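Local coordinates for molybdopterin-guanine dinucleotide biosynthesis protein B (mobB) (Archaeoglobus fulgidus, PDB 2F1R) that probably binds GTP and takes part in making the molybdopterin-guanine dinucleotide cofactor, at residues K109-V114 against F124-I129. Residues are numbered along the deposited sequence; the frame is centred on the assembly and turned at random.
Sequences KDRIVV and FRQGRI
R111 N donates to R128 O at 2.8 Å, while the side chain of the same R111 reaches across to the loop, where its NH1 donates to F124 O at 3.0 Å from above the carbonyl plane. The setting is the parallel sheet of a P-loop NTPase fold, where strands 111-114 and 129-133 are parallel neighbours and R111 pairs with I129. One arginine here illustrates how an irregular connection can be fixed just before it becomes a strand. With CG wedged between the backbone N and the carbonyl carbon (chi1 68°) and the chain bent again at chi2 and chi3, the guanidinium folds back on its own segment; R111 NE, 2.7 Å from K109 O, and R111 NH2 both donate to that oxygen in the guanidinium plane. G127 N lies 3.3 Å above the plane of the R111 guanidinium, over its centre; R111 NH1 adds a weak bond to Q126 OE1, and R111 NH2 also donates to S105 O. A leucine in place of R111 would probably deprive F124 O and K109 O of these donors and let the loop at Q126 and G127 shift.

At the solvent-facing margin, D110 and R128 run side by side; D110 OD2 sits 3.5 Å from R128 NH1, well out of the guanidinium plane, so the attraction is purely electrostatic. A water bridges D110 OD1 and R128 N. Toward the interior, I129 CG1 packs on R111 CD, and the F124 side chain touches the presumed Walker A loop. V113 touches two residues of the second segment, F124 and I129: its CG2 lies 3.9 Å from F124 CB and equally far from I129 CG1.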
loop_
_atom_site.group_PDB
_atom_site.type_symbol
_atom_site.label_atom_id
_atom_site.label_comp_id
_atom_site.label_asym_id
_atom_site.label_seq_id
_atom_site.Cartn_x
_atom_site.Cartn_y
_atom_site.Cartn_z
ATOM N N LYS A 109 3.838 6.365 -21.727
ATOM C CA LYS A 109 2.515 6.970 -21.516
ATOM C C LYS A 109 2.484 8.405 -22.019
ATOM O O LYS A 109 3.519 9.080 -21.993
ATOM C CB LYS A 109 2.104 6.963 -20.031
ATOM C CG LYS A 109 2.109 5.640 -19.335
ATOM C CD LYS A 109 1.180 4.571 -20.015
ATOM C CE LYS A 109 1.120 3.326 -19.140
ATOM N NZ LYS A 109 0.565 2.194 -19.904
ATOM N N ASP A 110 1.313 8.892 -22.462
ATOM C CA ASP A 110 1.145 10.331 -22.733
ATOM C C ASP A 110 1.763 11.131 -21.580
ATOM O O ASP A 110 1.649 10.681 -20.455
ATOM C CB ASP A 110 -0.339 10.676 -22.789
ATOM C CG ASP A 110 -1.038 10.034 -24.001
ATOM O OD1 ASP A 110 -0.338 9.355 -24.799
ATOM O OD2 ASP A 110 -2.271 10.200 -24.105
ATOM N N ARG A 111 2.355 12.307 -21.834
ATOM C CA ARG A 111 3.088 13.042 -20.794
ATOM C C ARG A 111 2.953 14.539 -20.894
ATOM O O ARG A 111 2.868 15.108 -21.995
ATOM C CB ARG A 111 4.603 12.688 -20.802
ATOM C CG ARG A 111 5.460 13.168 -22.036
ATOM C CD ARG A 111 5.557 12.085 -23.168
ATOM N NE ARG A 111 5.592 10.730 -22.587
ATOM C CZ ARG A 111 6.690 10.113 -22.197
ATOM N NH1 ARG A 111 7.876 10.676 -22.371
ATOM N NH2 ARG A 111 6.605 8.907 -21.692
ATOM N N ILE A 112 3.000 15.163 -19.722
ATOM C CA ILE A 112 3.306 16.570 -19.617
ATOM C C ILE A 112 4.759 16.705 -19.257
ATOM O O ILE A 112 5.221 16.050 -18.309
ATOM C CB ILE A 112 2.357 17.267 -18.615
ATOM C CG1 ILE A 112 0.895 17.148 -19.125
ATOM C CG2 ILE A 112 2.782 18.736 -18.390
ATOM C CD1 ILE A 112 -0.133 17.865 -18.219
ATOM N N VAL A 113 5.489 17.522 -20.034
ATOM C CA VAL A 113 6.954 17.638 -19.917
ATOM C C VAL A 113 7.295 18.933 -19.218
ATOM O O VAL A 113 6.959 19.997 -19.754
ATOM C CB VAL A 113 7.675 17.643 -21.304
ATOM C CG1 VAL A 113 9.222 17.904 -21.134
ATOM C CG2 VAL A 113 7.421 16.339 -22.046
ATOM N N VAL A 114 7.931 18.859 -18.041
ATOM C CA VAL A 114 8.286 20.042 -17.266
ATOM C C VAL A 114 9.796 20.262 -17.272
ATOM O O VAL A 114 10.549 19.444 -16.704
ATOM C CB VAL A 114 7.768 19.946 -15.820
ATOM C CG1 VAL A 114 8.012 21.251 -15.078
ATOM C CG2 VAL A 114 6.291 19.585 -15.808
ATOM N N PHE A 124 12.331 13.693 -23.944
ATOM C CA PHE A 124 11.103 13.125 -23.401
ATOM C C PHE A 124 10.062 12.760 -24.448
ATOM O O PHE A 124 8.886 12.814 -24.170
ATOM C CB PHE A 124 10.534 14.045 -22.297
ATOM C CG PHE A 124 11.535 14.309 -21.184
ATOM C CD1 PHE A 124 11.710 13.391 -20.155
ATOM C CD2 PHE A 124 12.371 15.443 -21.230
ATOM C CE1 PHE A 124 12.678 13.608 -19.153
ATOM C CE2 PHE A 124 13.344 15.666 -20.229
ATOM C CZ PHE A 124 13.494 14.741 -19.191
ATOM N N ARG A 125 10.522 12.329 -25.626
ATOM C CA ARG A 125 9.668 11.923 -26.731
ATOM C C ARG A 125 9.267 10.441 -26.762
ATOM O O ARG A 125 8.883 9.945 -27.813
ATOM C CB ARG A 125 10.335 12.290 -28.083
ATOM C CG ARG A 125 10.636 13.770 -28.240
ATOM C CD ARG A 125 11.067 14.207 -29.682
ATOM N NE ARG A 125 10.873 15.667 -29.719
ATOM C CZ ARG A 125 9.727 16.298 -30.047
ATOM N NH1 ARG A 125 8.666 15.610 -30.473
ATOM N NH2 ARG A 125 9.642 17.629 -29.985
ATOM N N GLN A 126 9.360 9.727 -25.640
ATOM C CA GLN A 126 9.035 8.285 -25.619
ATOM C C GLN A 126 7.527 7.976 -25.697
ATOM O O GLN A 126 7.123 6.866 -26.059
ATOM C CB GLN A 126 9.629 7.631 -24.372
ATOM C CG GLN A 126 11.187 7.815 -24.235
ATOM C CD GLN A 126 11.575 9.034 -23.414
ATOM O OE1 GLN A 126 10.747 9.901 -23.123
ATOM N NE2 GLN A 126 12.860 9.126 -23.068
ATOM N N GLY A 127 6.706 8.948 -25.326
ATOM C CA GLY A 127 5.255 8.861 -25.552
ATOM C C GLY A 127 4.739 10.166 -26.101
ATOM O O GLY A 127 5.522 11.067 -26.382
ATOM N N ARG A 128 3.421 10.276 -26.232
ATOM C CA ARG A 128 2.808 11.500 -26.744
ATOM C C ARG A 128 2.906 12.690 -25.790
ATOM O O ARG A 128 2.478 12.601 -24.622
ATOM C CB ARG A 128 1.342 11.252 -27.117
ATOM C CG ARG A 128 0.802 12.302 -28.048
ATOM C CD ARG A 128 -0.500 11.837 -28.726
ATOM N NE ARG A 128 -1.603 12.618 -28.202
ATOM C CZ ARG A 128 -2.682 12.117 -27.605
ATOM N NH1 ARG A 128 -2.832 10.788 -27.467
ATOM N NH2 ARG A 128 -3.622 12.962 -27.167
ATOM N N ILE A 129 3.477 13.793 -26.303
ATOM C CA ILE A 129 3.624 15.015 -25.516
ATOM C C ILE A 129 2.320 15.796 -25.648
ATOM O O ILE A 129 1.931 16.238 -26.740
ATOM C CB ILE A 129 4.887 15.867 -25.885
ATOM C CG1 ILE A 129 6.176 15.081 -25.551
ATOM C CG2 ILE A 129 4.866 17.247 -25.177
ATOM C CD1 ILE A 129 7.425 15.617 -26.274
HETATM O O HOH W 1 1.877 8.115 -25.339
#